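Local coordinates for Serine/threonine-protein phosphatase 2A regulatory subunit B'' subunit alpha (Homo sapiens, PDB 4I5J), which serves as a calcium-binding regulatory subunit of protein phosphatase 2A and might modulate the substrate selectivity, activity and localization of the catalytic enzyme, at residues A[65-70]-A[179-184]; A[116-121]-A[174-179]; A[234-239]-A[268-273]. All coordinates share one frame; numbering follows the deposited sequence.

Contact 1: A[65-70]-A[179-184]; sequences IQRIFY and FLISEE
Tyr70 and Ser182 make the polar part of this contact. The phenol OH of Tyr70 donates a hydrogen bond to OG of Ser182, at 2.6 Å. The acceptor lies at the edge of the ring, in its plane, and OG also comes within 3.3 Å of CE1 of Tyr70. Ser182 OG is hydrogen-bonded in turn to the backbone O of Trp178, one turn earlier on its own helix. The serine hydroxyl thus links the phenol to the helix backbone, and the two bonds should limit its rotation. The Tyr70 ring is carried across the gap by a first torsion that sets CG opposite the backbone N (chi1 -174°).

The helices 54-72 and 173-184 come from two different EF-hand regions of the chain, the first from the N-terminal EF-hand domain and the second from the EF-hand domain pair. Their short segments cross at -53° with axes 11.6 Å apart. At this spacing the contact is made by side chains, not backbones.

The apolar part centres on Ile181. Its CG2 lies over one face of the Tyr70 ring in a CH-pi contact, 3.9 Å from the ring centroid and 29° off the normal. The closest carbon pair is Tyr70 CZ and Ile181 CG2, at 3.5 Å. The other branch of Ile181 goes elsewhere: its tip CD1 meets CG of Arg67 at 4.0 Å, and the two side chains cross at about a right angle. Arg67 offers its aliphatic part here, while its guanidinium NH2 is hydrogen-bonded to the backbone O of Thr107.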
loop_
_atom_site.group_PDB
_atom_site.type_symbol
_atom_site.label_atom_id
_atom_site.label_comp_id
_atom_site.label_asym_id
_atom_site.label_seq_id
_atom_site.Cartn_x
_atom_site.Cartn_y
_atom_site.Cartn_z
ATOM N N ILE A 65 -4.930 -10.410 -6.059
ATOM C CA ILE A 65 -3.501 -10.654 -6.220
ATOM C C ILE A 65 -2.669 -9.481 -5.659
ATOM O O ILE A 65 -1.683 -9.715 -4.978
ATOM C CB ILE A 65 -3.139 -11.009 -7.664
ATOM C CG1 ILE A 65 -3.826 -12.320 -8.028
ATOM C CG2 ILE A 65 -1.614 -11.148 -7.842
ATOM C CD1 ILE A 65 -3.605 -12.768 -9.434
ATOM N N GLN A 66 -3.087 -8.229 -5.889
ATOM C CA GLN A 66 -2.329 -7.101 -5.351
ATOM C C GLN A 66 -2.319 -7.208 -3.846
ATOM O O GLN A 66 -1.283 -7.007 -3.219
ATOM C CB GLN A 66 -2.919 -5.734 -5.775
ATOM C CG GLN A 66 -2.834 -5.456 -7.256
ATOM C CD GLN A 66 -1.597 -6.073 -7.873
ATOM O OE1 GLN A 66 -0.469 -5.708 -7.539
ATOM N NE2 GLN A 66 -1.803 -7.036 -8.757
ATOM N N ARG A 67 -3.467 -7.563 -3.269
ATOM C CA ARG A 67 -3.588 -7.667 -1.810
ATOM C C ARG A 67 -2.718 -8.781 -1.238
ATOM O O ARG A 67 -2.158 -8.644 -0.153
ATOM C CB ARG A 67 -5.046 -7.857 -1.377
ATOM C CG ARG A 67 -5.922 -6.627 -1.682
ATOM C CD ARG A 67 -7.277 -6.758 -1.018
ATOM N NE ARG A 67 -7.166 -6.724 0.444
ATOM C CZ ARG A 67 -8.175 -6.983 1.276
ATOM N NH1 ARG A 67 -9.358 -7.320 0.786
ATOM N NH2 ARG A 67 -7.996 -6.927 2.593
ATOM N N ILE A 68 -2.610 -9.881 -1.966
ATOM C CA ILE A 68 -1.742 -10.980 -1.549
ATOM C C ILE A 68 -0.304 -10.445 -1.508
ATOM O O ILE A 68 0.368 -10.518 -0.474
ATOM C CB ILE A 68 -1.854 -12.183 -2.531
ATOM C CG1 ILE A 68 -3.145 -12.984 -2.297
ATOM C CG2 ILE A 68 -0.663 -13.128 -2.363
ATOM C CD1 ILE A 68 -3.520 -13.931 -3.486
ATOM N N PHE A 69 0.158 -9.852 -2.606
ATOM C CA PHE A 69 1.530 -9.349 -2.634
ATOM C C PHE A 69 1.771 -8.237 -1.653
ATOM O O PHE A 69 2.851 -8.154 -1.045
ATOM C CB PHE A 69 1.962 -8.965 -4.050
ATOM C CG PHE A 69 2.367 -10.150 -4.857
ATOM C CD1 PHE A 69 1.412 -11.078 -5.265
ATOM C CD2 PHE A 69 3.697 -10.408 -5.112
ATOM C CE1 PHE A 69 1.785 -12.208 -5.977
ATOM C CE2 PHE A 69 4.068 -11.537 -5.821
ATOM C CZ PHE A 69 3.100 -12.431 -6.253
ATOM N N TYR A 70 0.768 -7.383 -1.497
ATOM C CA TYR A 70 0.873 -6.268 -0.571
ATOM C C TYR A 70 1.235 -6.763 0.829
ATOM O O TYR A 70 2.116 -6.220 1.486
ATOM C CB TYR A 70 -0.452 -5.512 -0.523
ATOM C CG TYR A 70 -0.423 -4.244 0.285
ATOM C CD1 TYR A 70 -0.220 -3.019 -0.332
ATOM C CD2 TYR A 70 -0.593 -4.266 1.658
ATOM C CE1 TYR A 70 -0.200 -1.848 0.398
ATOM C CE2 TYR A 70 -0.575 -3.086 2.410
ATOM C CZ TYR A 70 -0.381 -1.893 1.776
ATOM O OH TYR A 70 -0.361 -0.721 2.502
ATOM N N PHE A 179 -1.538 2.139 -3.327
ATOM C CA PHE A 179 -1.773 3.479 -2.825
ATOM C C PHE A 179 -2.974 3.515 -1.884
ATOM O O PHE A 179 -2.853 3.950 -0.739
ATOM C CB PHE A 179 -2.014 4.485 -3.959
ATOM C CG PHE A 179 -2.547 5.794 -3.466
ATOM C CD1 PHE A 179 -1.692 6.731 -2.901
ATOM C CD2 PHE A 179 -3.911 6.077 -3.520
ATOM C CE1 PHE A 179 -2.177 7.932 -2.411
ATOM C CE2 PHE A 179 -4.411 7.284 -3.034
ATOM C CZ PHE A 179 -3.548 8.212 -2.479
ATOM N N LEU A 180 -4.138 3.070 -2.362
ATOM C CA LEU A 180 -5.355 3.180 -1.553
ATOM C C LEU A 180 -5.197 2.510 -0.184
ATOM O O LEU A 180 -5.516 3.125 0.839
ATOM C CB LEU A 180 -6.575 2.617 -2.294
ATOM C CG LEU A 180 -7.951 2.804 -1.641
ATOM C CD1 LEU A 180 -9.076 2.547 -2.645
ATOM C CD2 LEU A 180 -8.172 1.846 -0.498
ATOM N N ILE A 181 -4.728 1.259 -0.169
ATOM C CA ILE A 181 -4.569 0.526 1.086
ATOM C C ILE A 181 -3.616 1.257 2.033
ATOM O O ILE A 181 -3.847 1.334 3.246
ATOM C CB ILE A 181 -4.099 -0.918 0.837
ATOM C CG1 ILE A 181 -5.160 -1.666 0.021
ATOM C CG2 ILE A 181 -3.843 -1.641 2.163
ATOM C CD1 ILE A 181 -4.748 -3.064 -0.398
ATOM N N SER A 182 -2.560 1.836 1.464
ATOM C CA SER A 182 -1.533 2.482 2.267
ATOM C C SER A 182 -1.998 3.830 2.787
ATOM O O SER A 182 -1.579 4.270 3.861
ATOM C CB SER A 182 -0.260 2.638 1.436
ATOM O OG SER A 182 0.238 1.345 1.110
ATOM N N GLU A 183 -2.860 4.495 2.018
ATOM C CA GLU A 183 -3.339 5.808 2.414
ATOM C C GLU A 183 -4.351 5.673 3.555
ATOM O O GLU A 183 -4.370 6.471 4.495
ATOM C CB GLU A 183 -3.929 6.544 1.211
ATOM C CG GLU A 183 -4.070 8.052 1.401
ATOM C CD GLU A 183 -5.437 8.427 1.917
ATOM O OE1 GLU A 183 -5.667 9.629 2.173
ATOM O OE2 GLU A 183 -6.286 7.517 2.059
ATOM N N GLU A 184 -5.152 4.620 3.500
ATOM C CA GLU A 184 -6.179 4.406 4.510
ATOM C C GLU A 184 -5.664 3.753 5.783
ATOM O O GLU A 184 -6.204 3.993 6.859
ATOM C CB GLU A 184 -7.323 3.587 3.916
ATOM C CG GLU A 184 -7.893 4.244 2.668
ATOM C CD GLU A 184 -9.245 3.687 2.256
ATOM O OE1 GLU A 184 -9.506 2.484 2.511
ATOM O OE2 GLU A 184 -10.046 4.459 1.675
#

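Contact 2: A[116-121]-A[174-179]; sequences YVIYCK and ADFVWF
Phe176 and Ile118 meet where helix 112-125 crosses helix 173-184. The segments 116-121 and 174-179 both fall in the EF-hand domain pair. The short segments cross at 111°, with their axes 10.5 Å apart. The backbones come nearest at Ile118 and Val177, whose CA atoms are 6.9 Å apart.

The side chain of Phe176 can be followed outward. Its CB points toward helix 112-125. A trans first torsion (chi1 176°) then throws the ring out across the gap. The touching is done by the far rim. CE2 comes to 3.7 Å from the backbone O of Ile118, which lies at the ring edge and in its plane. A ring C-H therefore faces the carbonyl oxygen. CE2 also packs loosely on CG2 of Ile118. At the tip, CZ reaches CB of Lys121 at 4.1 Å and is equally near the Lys121 backbone C.

Lys121 gives only the base of its side chain to the ring. Beyond CG the chain is extended and its end turns away. NZ forms a salt bridge with Glu184, further along helix 173-184. The lysine thus serves the same helix twice, with carbon at Phe176 and with charge near the helix end.

Ile118 sits one turn back and is buried. It also touches Tyr173 and Leu180 of the facing helix. Its side chain crosses that of Val177 at about a right angle, and the methyl carbons Ile118 CG2 and Val177 CG2 meet at 4.1 Å.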
loop_
_atom_site.group_PDB
_atom_site.type_symbol
_atom_site.label_atom_id
_atom_site.label_comp_id
_atom_site.label_asym_id
_atom_site.label_seq_id
_atom_site.Cartn_x
_atom_site.Cartn_y
_atom_site.Cartn_z
ATOM N N TYR A 116 -14.849 -4.007 -4.227
ATOM C CA TYR A 116 -15.729 -3.091 -4.942
ATOM C C TYR A 116 -15.543 -1.662 -4.439
ATOM O O TYR A 116 -15.602 -0.711 -5.216
ATOM C CB TYR A 116 -17.192 -3.546 -4.861
ATOM C CG TYR A 116 -18.124 -2.760 -5.758
ATOM C CD1 TYR A 116 -17.922 -2.701 -7.138
ATOM C CD2 TYR A 116 -19.223 -2.096 -5.228
ATOM C CE1 TYR A 116 -18.821 -1.974 -7.974
ATOM C CE2 TYR A 116 -20.099 -1.374 -6.036
ATOM C CZ TYR A 116 -19.894 -1.316 -7.405
ATOM O OH TYR A 116 -20.774 -0.598 -8.179
ATOM N N VAL A 117 -15.293 -1.512 -3.140
ATOM C CA VAL A 117 -14.953 -0.202 -2.587
ATOM C C VAL A 117 -13.749 0.364 -3.330
ATOM O O VAL A 117 -13.780 1.518 -3.801
ATOM C CB VAL A 117 -14.667 -0.281 -1.062
ATOM C CG1 VAL A 117 -14.016 1.008 -0.559
ATOM C CG2 VAL A 117 -15.951 -0.567 -0.300
ATOM N N ILE A 118 -12.705 -0.452 -3.462
ATOM C CA ILE A 118 -11.487 -0.039 -4.179
ATOM C C ILE A 118 -11.788 0.299 -5.647
ATOM O O ILE A 118 -11.319 1.308 -6.164
ATOM C CB ILE A 118 -10.402 -1.133 -4.113
ATOM C CG1 ILE A 118 -10.015 -1.408 -2.667
ATOM C CG2 ILE A 118 -9.142 -0.721 -4.879
ATOM C CD1 ILE A 118 -9.016 -2.538 -2.522
ATOM N N TYR A 119 -12.593 -0.528 -6.314
ATOM C CA TYR A 119 -12.934 -0.282 -7.716
ATOM C C TYR A 119 -13.669 1.041 -7.910
ATOM O O TYR A 119 -13.375 1.800 -8.837
ATOM C CB TYR A 119 -13.774 -1.432 -8.311
ATOM C CG TYR A 119 -14.071 -1.230 -9.788
ATOM C CD1 TYR A 119 -13.266 -1.819 -10.758
ATOM C CD2 TYR A 119 -15.134 -0.422 -10.221
ATOM C CE1 TYR A 119 -13.515 -1.633 -12.111
ATOM C CE2 TYR A 119 -15.376 -0.225 -11.579
ATOM C CZ TYR A 119 -14.560 -0.839 -12.512
ATOM O OH TYR A 119 -14.771 -0.649 -13.854
ATOM N N CYS A 120 -14.662 1.309 -7.073
ATOM C CA CYS A 120 -15.409 2.556 -7.214
ATOM C C CYS A 120 -14.553 3.781 -6.981
ATOM O O CYS A 120 -14.738 4.814 -7.640
ATOM C CB CYS A 120 -16.618 2.580 -6.283
ATOM S SG CYS A 120 -17.813 1.290 -6.735
ATOM N N LYS A 121 -13.628 3.674 -6.030
ATOM C CA LYS A 121 -12.743 4.781 -5.758
ATOM C C LYS A 121 -11.840 5.021 -6.953
ATOM O O LYS A 121 -11.619 6.168 -7.333
ATOM C CB LYS A 121 -11.946 4.559 -4.477
ATOM C CG LYS A 121 -12.766 4.865 -3.221
ATOM C CD LYS A 121 -11.975 4.556 -1.956
ATOM C CE LYS A 121 -12.801 4.818 -0.704
ATOM N NZ LYS A 121 -12.142 4.251 0.518
ATOM N N ALA A 174 -3.551 -1.519 -10.612
ATOM C CA ALA A 174 -2.873 -2.358 -9.628
ATOM C C ALA A 174 -2.140 -1.484 -8.636
ATOM O O ALA A 174 -2.244 -1.667 -7.417
ATOM C CB ALA A 174 -1.903 -3.321 -10.323
ATOM N N ASP A 175 -1.401 -0.511 -9.152
ATOM C CA ASP A 175 -0.691 0.405 -8.279
ATOM C C ASP A 175 -1.609 1.282 -7.431
ATOM O O ASP A 175 -1.233 1.718 -6.341
ATOM C CB ASP A 175 0.280 1.241 -9.089
ATOM C CG ASP A 175 1.549 0.476 -9.393
ATOM O OD1 ASP A 175 2.042 -0.267 -8.493
ATOM O OD2 ASP A 175 2.044 0.611 -10.517
ATOM N N PHE A 176 -2.807 1.551 -7.933
ATOM C CA PHE A 176 -3.770 2.307 -7.157
ATOM C C PHE A 176 -4.180 1.511 -5.920
ATOM O O PHE A 176 -4.356 2.082 -4.842
ATOM C CB PHE A 176 -5.006 2.658 -7.988
ATOM C CG PHE A 176 -6.061 3.343 -7.190
ATOM C CD1 PHE A 176 -5.853 4.631 -6.721
ATOM C CD2 PHE A 176 -7.219 2.690 -6.853
ATOM C CE1 PHE A 176 -6.810 5.270 -5.963
ATOM C CE2 PHE A 176 -8.200 3.324 -6.104
ATOM C CZ PHE A 176 -7.985 4.615 -5.645
ATOM N N VAL A 177 -4.331 0.195 -6.079
ATOM C CA VAL A 177 -4.616 -0.683 -4.939
ATOM C C VAL A 177 -3.624 -0.479 -3.793
ATOM O O VAL A 177 -4.029 -0.332 -2.635
ATOM C CB VAL A 177 -4.692 -2.175 -5.351
ATOM C CG1 VAL A 177 -5.052 -3.033 -4.144
ATOM C CG2 VAL A 177 -5.781 -2.374 -6.441
ATOM N N TRP A 178 -2.330 -0.438 -4.113
ATOM C CA TRP A 178 -1.282 -0.247 -3.102
ATOM C C TRP A 178 -1.367 1.121 -2.484
ATOM O O TRP A 178 -1.251 1.267 -1.267
ATOM C CB TRP A 178 0.100 -0.395 -3.746
ATOM C CG TRP A 178 0.443 -1.813 -4.073
ATOM C CD1 TRP A 178 -0.149 -2.596 -5.024
ATOM C CD2 TRP A 178 1.452 -2.621 -3.461
ATOM N NE1 TRP A 178 0.424 -3.839 -5.038
ATOM C CE2 TRP A 178 1.407 -3.888 -4.086
ATOM C CE3 TRP A 178 2.382 -2.409 -2.440
ATOM C CZ2 TRP A 178 2.265 -4.924 -3.747
ATOM C CZ3 TRP A 178 3.235 -3.461 -2.086
ATOM C CH2 TRP A 178 3.167 -4.699 -2.745
ATOM N N PHE A 179 -1.538 2.139 -3.327
ATOM C CA PHE A 179 -1.773 3.479 -2.825
ATOM C C PHE A 179 -2.974 3.515 -1.884
ATOM O O PHE A 179 -2.853 3.950 -0.739
ATOM C CB PHE A 179 -2.014 4.485 -3.959
ATOM C CG PHE A 179 -2.547 5.794 -3.466
ATOM C CD1 PHE A 179 -1.692 6.731 -2.901
ATOM C CD2 PHE A 179 -3.911 6.077 -3.520
ATOM C CE1 PHE A 179 -2.177 7.932 -2.411
ATOM C CE2 PHE A 179 -4.411 7.284 -3.034
ATOM C CZ PHE A 179 -3.548 8.212 -2.479
#

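Contact 3: A[234-239]-A[268-273]; sequences HDLLCQ and DTFFNL
Leu236 reaches across to Thr269 and Phe270 and carries the contact for the first segment. His234 and Asp235 precede it on helix 233-244 and take no part. Within the helix, the backbone O of His234 accepts a hydrogen bond from N of Cys238, at 3.1 Å.

Leu236 comes next, with its CB directed at the other helix. Its side chain leaves the backbone with CG trans to N (chi1 175°), and this extends the two methyls across the gap. CD1 meets CG2 of Thr269 tip to tip. At 3.4 Å this carbon pair is tighter than usual van der Waals contact. CD2 goes to the aromatic ring of Phe270, where it is 3.8 Å from CE2 and 4.0 Å from CZ. It approaches the ring obliquely. The leucine is thus forked, with one methyl for each partner. Thr269 turns its methyl to the leucine, while its OG1 is satisfied within its own helix by a hydrogen bond to the backbone O of Ile265. With an alanine here both methyls are gone, which would probably open a gap beside Thr269 CG2 and give the Phe270 ring more freedom to shift.

Leu237 follows. Its CB points away from 268-273, and its side chain touches Met209 and Leu212.

The calcium site seen in the loop between helices 189-199 and 209-226 is formed by Asp200, Asp202, Asp204, Val206 and Glu211, and the Phe270 side chain lies about 13 Å from the ion. Helix 209-226, which follows that loop, packs on Leu236 and Phe270 through Tyr216, while Met240 of helix 233-244 touches Thr269 and Phe270, and Tyr276 of the C-terminal helix 273-277 touches Leu236 and Thr269.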
loop_
_atom_site.group_PDB
_atom_site.type_symbol
_atom_site.label_atom_id
_atom_site.label_comp_id
_atom_site.label_asym_id
_atom_site.label_seq_id
_atom_site.Cartn_x
_atom_site.Cartn_y
_atom_site.Cartn_z
ATOM N N HIS A 234 11.904 23.908 13.191
ATOM C CA HIS A 234 12.719 23.568 14.337
ATOM C C HIS A 234 11.921 22.910 15.461
ATOM O O HIS A 234 12.310 21.871 15.980
ATOM C CB HIS A 234 13.368 24.854 14.841
ATOM C CG HIS A 234 14.705 24.658 15.464
ATOM N ND1 HIS A 234 14.924 24.821 16.815
ATOM C CD2 HIS A 234 15.904 24.338 14.922
ATOM C CE1 HIS A 234 16.201 24.601 17.079
ATOM N NE2 HIS A 234 16.816 24.304 15.948
ATOM N N ASP A 235 10.817 23.531 15.860
ATOM C CA ASP A 235 9.993 22.983 16.939
ATOM C C ASP A 235 9.257 21.727 16.498
ATOM O O ASP A 235 9.094 20.778 17.276
ATOM C CB ASP A 235 8.985 24.018 17.442
ATOM C CG ASP A 235 9.646 25.161 18.174
ATOM O OD1 ASP A 235 9.977 24.988 19.369
ATOM O OD2 ASP A 235 9.845 26.223 17.549
ATOM N N LEU A 236 8.813 21.715 15.251
ATOM C CA LEU A 236 8.098 20.539 14.748
ATOM C C LEU A 236 9.018 19.333 14.692
ATOM O O LEU A 236 8.644 18.238 15.111
ATOM C CB LEU A 236 7.527 20.785 13.370
ATOM C CG LEU A 236 6.911 19.472 12.876
ATOM C CD1 LEU A 236 5.407 19.529 12.972
ATOM C CD2 LEU A 236 7.411 19.158 11.489
ATOM N N LEU A 237 10.230 19.551 14.193
ATOM C CA LEU A 237 11.235 18.500 14.123
ATOM C C LEU A 237 11.542 17.957 15.516
ATOM O O LEU A 237 11.652 16.746 15.701
ATOM C CB LEU A 237 12.500 19.022 13.445
ATOM C CG LEU A 237 13.647 18.041 13.260
ATOM C CD1 LEU A 237 13.203 16.809 12.475
ATOM C CD2 LEU A 237 14.807 18.751 12.576
ATOM N N CYS A 238 11.655 18.847 16.498
ATOM C CA CYS A 238 11.799 18.420 17.892
ATOM C C CYS A 238 10.666 17.479 18.321
ATOM O O CYS A 238 10.911 16.399 18.857
ATOM C CB CYS A 238 11.847 19.631 18.812
ATOM S SG CYS A 238 13.463 20.432 18.810
ATOM N N GLN A 239 9.427 17.894 18.072
ATOM C CA GLN A 239 8.257 17.057 18.338
ATOM C C GLN A 239 8.358 15.697 17.684
ATOM O O GLN A 239 8.081 14.665 18.304
ATOM C CB GLN A 239 6.985 17.741 17.827
ATOM C CG GLN A 239 6.660 19.040 18.559
ATOM C CD GLN A 239 5.243 19.507 18.305
ATOM O OE1 GLN A 239 4.544 18.965 17.444
ATOM N NE2 GLN A 239 4.805 20.509 19.058
ATOM N N ASP A 268 1.409 11.784 8.686
ATOM C CA ASP A 268 0.385 12.826 8.553
ATOM C C ASP A 268 0.977 14.214 8.738
ATOM O O ASP A 268 0.666 15.150 8.001
ATOM C CB ASP A 268 -0.741 12.611 9.573
ATOM C CG ASP A 268 -1.560 11.367 9.285
ATOM O OD1 ASP A 268 -1.605 10.926 8.108
ATOM O OD2 ASP A 268 -2.162 10.833 10.240
ATOM N N THR A 269 1.839 14.328 9.736
ATOM C CA THR A 269 2.467 15.581 10.081
ATOM C C THR A 269 3.219 16.145 8.879
ATOM O O THR A 269 3.238 17.348 8.679
ATOM C CB THR A 269 3.417 15.365 11.269
ATOM O OG1 THR A 269 2.660 14.919 12.402
ATOM C CG2 THR A 269 4.162 16.628 11.626
ATOM N N PHE A 270 3.811 15.278 8.057
ATOM C CA PHE A 270 4.584 15.737 6.890
ATOM C C PHE A 270 3.865 15.830 5.555
ATOM O O PHE A 270 4.357 16.506 4.636
ATOM C CB PHE A 270 5.872 14.927 6.724
ATOM C CG PHE A 270 6.884 15.213 7.792
ATOM C CD1 PHE A 270 7.137 14.293 8.799
ATOM C CD2 PHE A 270 7.543 16.436 7.817
ATOM C CE1 PHE A 270 8.052 14.579 9.795
ATOM C CE2 PHE A 270 8.445 16.735 8.814
ATOM C CZ PHE A 270 8.708 15.804 9.804
ATOM N N PHE A 271 2.725 15.157 5.409
ATOM C CA PHE A 271 2.067 15.203 4.107
ATOM C C PHE A 271 0.551 14.987 4.059
ATOM O O PHE A 271 -0.011 14.870 2.974
ATOM C CB PHE A 271 2.788 14.311 3.087
ATOM C CG PHE A 271 2.813 12.849 3.448
ATOM C CD1 PHE A 271 1.681 12.063 3.286
ATOM C CD2 PHE A 271 3.976 12.250 3.898
ATOM C CE1 PHE A 271 1.702 10.720 3.593
ATOM C CE2 PHE A 271 4.004 10.909 4.210
ATOM C CZ PHE A 271 2.859 10.141 4.057
ATOM N N ASN A 272 -0.106 14.952 5.218
ATOM C CA ASN A 272 -1.578 14.937 5.279
ATOM C C ASN A 272 -2.040 16.068 6.211
ATOM O O ASN A 272 -2.306 15.851 7.398
ATOM C CB ASN A 272 -2.113 13.558 5.716
ATOM C CG ASN A 272 -3.634 13.403 5.515
ATOM O OD1 ASN A 272 -4.416 14.315 5.795
ATOM N ND2 ASN A 272 -4.049 12.230 5.040
ATOM N N LEU A 273 -2.095 17.282 5.663
ATOM C CA LEU A 273 -2.333 18.499 6.452
ATOM C C LEU A 273 -3.615 18.413 7.249
ATOM O O LEU A 273 -3.668 18.868 8.383
ATOM C CB LEU A 273 -2.397 19.729 5.539
ATOM C CG LEU A 273 -2.523 21.122 6.172
ATOM C CD1 LEU A 273 -1.370 21.386 7.140
ATOM C CD2 LEU A 273 -2.575 22.209 5.090
#

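Overall arrangement
From the N terminus, helix 54-72 supplies the first half of contact 1. That loop stays open until helix 173-184; segment 179-184 begins 109 residues after 65-70 ends. Contact 2 opens at helix 112-125 and closes on the same helix 173-184, so it is nested inside contact 1. Helix 173-184 is therefore shared, and the segments overlap at Phe179. The two contacts also touch directly, through the salt bridge of Glu184 with Lys121 and the packing of Tyr70 on Trp178. Contact 3 follows in series. It joins helices 233-244 and 263-271 beyond the calcium loop, with its centre about 25 Å from that of contact 1 and 28 Å from that of contact 2.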